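SA0254 protein (Staphylococcus aureus subsp. aureus, PDB 2OOI) is of unknown function but carries a UTRA domain and is probably the small-molecule-sensing part of a GntR-type transcriptional regulator. Local coordinates at residues S68-E73 against P141-D146. Numbering follows the deposited sequence.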
loop_
_atom_site.group_PDB
_atom_site.type_symbol
_atom_site.label_atom_id
_atom_site.label_comp_id
_atom_site.label_asym_id
_atom_site.label_seq_id
_atom_site.Cartn_x
_atom_site.Cartn_y
_atom_site.Cartn_z
ATOM N N SER B 68 -13.124 -10.995 -8.526
ATOM C CA SER B 68 -12.441 -10.723 -9.813
ATOM C C SER B 68 -13.344 -10.845 -11.052
ATOM O O SER B 68 -14.181 -11.738 -11.134
ATOM C CB SER B 68 -11.277 -11.693 -10.012
ATOM O OG SER B 68 -10.293 -11.558 -9.003
ATOM N N TYR B 69 -13.130 -9.983 -12.036
ATOM C CA TYR B 69 -13.728 -10.174 -13.335
ATOM C C TYR B 69 -12.658 -10.318 -14.398
ATOM O O TYR B 69 -11.738 -9.501 -14.452
ATOM C CB TYR B 69 -14.623 -8.993 -13.715
ATOM C CG TYR B 69 -15.796 -8.757 -12.792
ATOM C CD1 TYR B 69 -15.648 -8.000 -11.609
ATOM C CD2 TYR B 69 -17.052 -9.244 -13.109
ATOM C CE1 TYR B 69 -16.727 -7.748 -10.778
ATOM C CE2 TYR B 69 -18.134 -9.003 -12.284
ATOM C CZ TYR B 69 -17.968 -8.262 -11.121
ATOM O OH TYR B 69 -19.051 -8.032 -10.324
ATOM N N TYR B 70 -12.826 -11.321 -15.265
ATOM C CA TYR B 70 -11.901 -11.608 -16.348
ATOM C C TYR B 70 -12.547 -11.523 -17.726
ATOM O O TYR B 70 -13.615 -12.080 -17.947
ATOM C CB TYR B 70 -11.406 -13.024 -16.187
ATOM C CG TYR B 70 -10.575 -13.237 -14.963
ATOM C CD1 TYR B 70 -9.224 -12.961 -14.984
ATOM C CD2 TYR B 70 -11.128 -13.739 -13.797
ATOM C CE1 TYR B 70 -8.440 -13.161 -13.892
ATOM C CE2 TYR B 70 -10.356 -13.939 -12.686
ATOM C CZ TYR B 70 -9.013 -13.655 -12.753
ATOM O OH TYR B 70 -8.225 -13.856 -11.688
ATOM N N HIS B 71 -11.871 -10.883 -18.666
ATOM C CA HIS B 71 -12.340 -10.808 -20.046
ATOM C C HIS B 71 -12.133 -12.152 -20.765
ATOM O O HIS B 71 -11.000 -12.585 -20.999
ATOM C CB HIS B 71 -11.646 -9.625 -20.761
ATOM C CG HIS B 71 -12.161 -9.332 -22.136
ATOM N ND1 HIS B 71 -11.535 -8.446 -22.985
ATOM C CD2 HIS B 71 -13.215 -9.832 -22.825
ATOM C CE1 HIS B 71 -12.190 -8.401 -24.129
ATOM N NE2 HIS B 71 -13.210 -9.236 -24.062
ATOM N N LYS B 72 -13.237 -12.807 -21.110
ATOM C CA LYS B 72 -13.187 -14.173 -21.618
ATOM C C LYS B 72 -12.384 -14.251 -22.913
ATOM O O LYS B 72 -11.611 -15.188 -23.122
ATOM C CB LYS B 72 -14.599 -14.714 -21.842
ATOM C CG LYS B 72 -14.646 -16.172 -22.271
ATOM C CD LYS B 72 -16.067 -16.613 -22.577
ATOM C CE LYS B 72 -16.111 -18.069 -23.012
ATOM N NZ LYS B 72 -17.406 -18.416 -23.661
ATOM N N GLU B 73 -12.572 -13.261 -23.779
ATOM C CA GLU B 73 -11.905 -13.229 -25.076
ATOM C C GLU B 73 -10.379 -13.199 -24.957
ATOM O O GLU B 73 -9.698 -13.848 -25.751
ATOM C CB GLU B 73 -12.409 -12.034 -25.891
ATOM C CG GLU B 73 -11.779 -11.861 -27.269
ATOM C CD GLU B 73 -12.010 -13.051 -28.188
ATOM O OE1 GLU B 73 -13.111 -13.649 -28.115
ATOM O OE2 GLU B 73 -11.095 -13.380 -28.992
ATOM N N PRO B 141 -6.822 -4.378 -21.224
ATOM C CA PRO B 141 -7.132 -4.673 -19.827
ATOM C C PRO B 141 -7.925 -5.947 -19.753
ATOM O O PRO B 141 -8.900 -6.045 -20.450
ATOM C CB PRO B 141 -8.006 -3.494 -19.405
ATOM C CG PRO B 141 -8.661 -3.014 -20.664
ATOM C CD PRO B 141 -7.720 -3.365 -21.800
ATOM N N PHE B 142 -7.534 -6.929 -18.944
ATOM C CA PHE B 142 -8.252 -8.204 -18.978
ATOM C C PHE B 142 -8.811 -8.701 -17.643
ATOM O O PHE B 142 -9.619 -9.633 -17.634
ATOM C CB PHE B 142 -7.363 -9.276 -19.597
ATOM C CG PHE B 142 -6.180 -9.621 -18.770
ATOM C CD1 PHE B 142 -6.279 -10.542 -17.761
ATOM C CD2 PHE B 142 -4.966 -9.000 -18.983
ATOM C CE1 PHE B 142 -5.190 -10.853 -16.975
ATOM C CE2 PHE B 142 -3.852 -9.303 -18.183
ATOM C CZ PHE B 142 -3.975 -10.230 -17.182
ATOM N N ASP B 143 -8.407 -8.087 -16.528
ATOM C CA ASP B 143 -8.770 -8.568 -15.193
ATOM C C ASP B 143 -9.000 -7.382 -14.291
ATOM O O ASP B 143 -8.093 -6.574 -14.095
ATOM C CB ASP B 143 -7.624 -9.419 -14.649
ATOM C CG ASP B 143 -7.744 -9.750 -13.154
ATOM O OD1 ASP B 143 -8.709 -9.350 -12.477
ATOM O OD2 ASP B 143 -6.840 -10.458 -12.653
ATOM N N SER B 144 -10.205 -7.290 -13.732
ATOM C CA SER B 144 -10.562 -6.286 -12.725
ATOM C C SER B 144 -10.746 -6.964 -11.380
ATOM O O SER B 144 -11.694 -7.707 -11.200
ATOM C CB SER B 144 -11.886 -5.616 -13.115
ATOM O OG SER B 144 -12.288 -4.610 -12.191
ATOM N N SER B 145 -9.872 -6.687 -10.425
ATOM C CA SER B 145 -9.912 -7.377 -9.123
ATOM C C SER B 145 -10.032 -6.455 -7.902
ATOM O O SER B 145 -9.295 -5.462 -7.752
ATOM C CB SER B 145 -8.674 -8.270 -8.957
ATOM O OG SER B 145 -8.829 -9.475 -9.713
ATOM N N ASP B 146 -10.987 -6.795 -7.044
ATOM C CA ASP B 146 -11.097 -6.195 -5.733
ATOM C C ASP B 146 -10.756 -7.216 -4.697
ATOM O O ASP B 146 -11.270 -8.339 -4.730
ATOM C CB ASP B 146 -12.493 -5.690 -5.495
ATOM C CG ASP B 146 -12.737 -4.472 -6.226
ATOM O OD1 ASP B 146 -11.910 -3.552 -6.107
ATOM O OD2 ASP B 146 -13.716 -4.422 -6.956
#
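Tyr69 and Ser144 form the hydrogen-bonded antiparallel pair that joins strands 61-71 and 141-150, whose short segments run 175° apart. Tyr69 N binds Ser144 O and Ser144 N binds Tyr69 O, both at 2.8 Å. Two residues on, His71 N reaches Phe142 O, also at 2.8 Å, and His71 occupies the N-cap position, directly before helix 72-75. CA-H groups of Ser68, Tyr70 and Asp143 add weaker contacts to the same carbonyl oxygens, the closest from Asp143 CA to Tyr69 O at 3.2 Å.

Polar side chains meet on the face carrying Ser68, Tyr70, Asp143 and Ser145. Ser145 OG donates to the syn lone pair of Asp143 OD1 at 2.8 Å, and Ser68 OG lies 2.6 Å from Ser145 OG; its proton is not settled, because Glu66 OE2 lies within reach as a weak second acceptor. Serine suits this non-hydrogen-bonded pair: each short hydroxyl turns beside its own backbone N (chi1 -62° for Ser68) and reaches its partner across the strands. The buried Asp143 carboxylate thus gains a polar partner.

Van der Waals packing on the same face pairs Tyr70 with Asp143. The two extend side by side, their ring and carboxylate planes 42° apart; OD1 lies over one ring face, while Tyr70 CE1 is 3.4 Å from Asp143 OD2. The Tyr70 side chain also touches Ile87 and Leu78. On the reverse face Tyr69 packs against Tyr51 and Pro34, while Ser144 OG is hydrogen-bonded to Glu40 OE1.

Two central neighbours of a six-stranded antiparallel sheet, brought together from distant parts of the sequence, are characteristic of the chorismate-lyase-like UTRA fold, whose helices 72-75 and 87-94 cover the Tyr70 face.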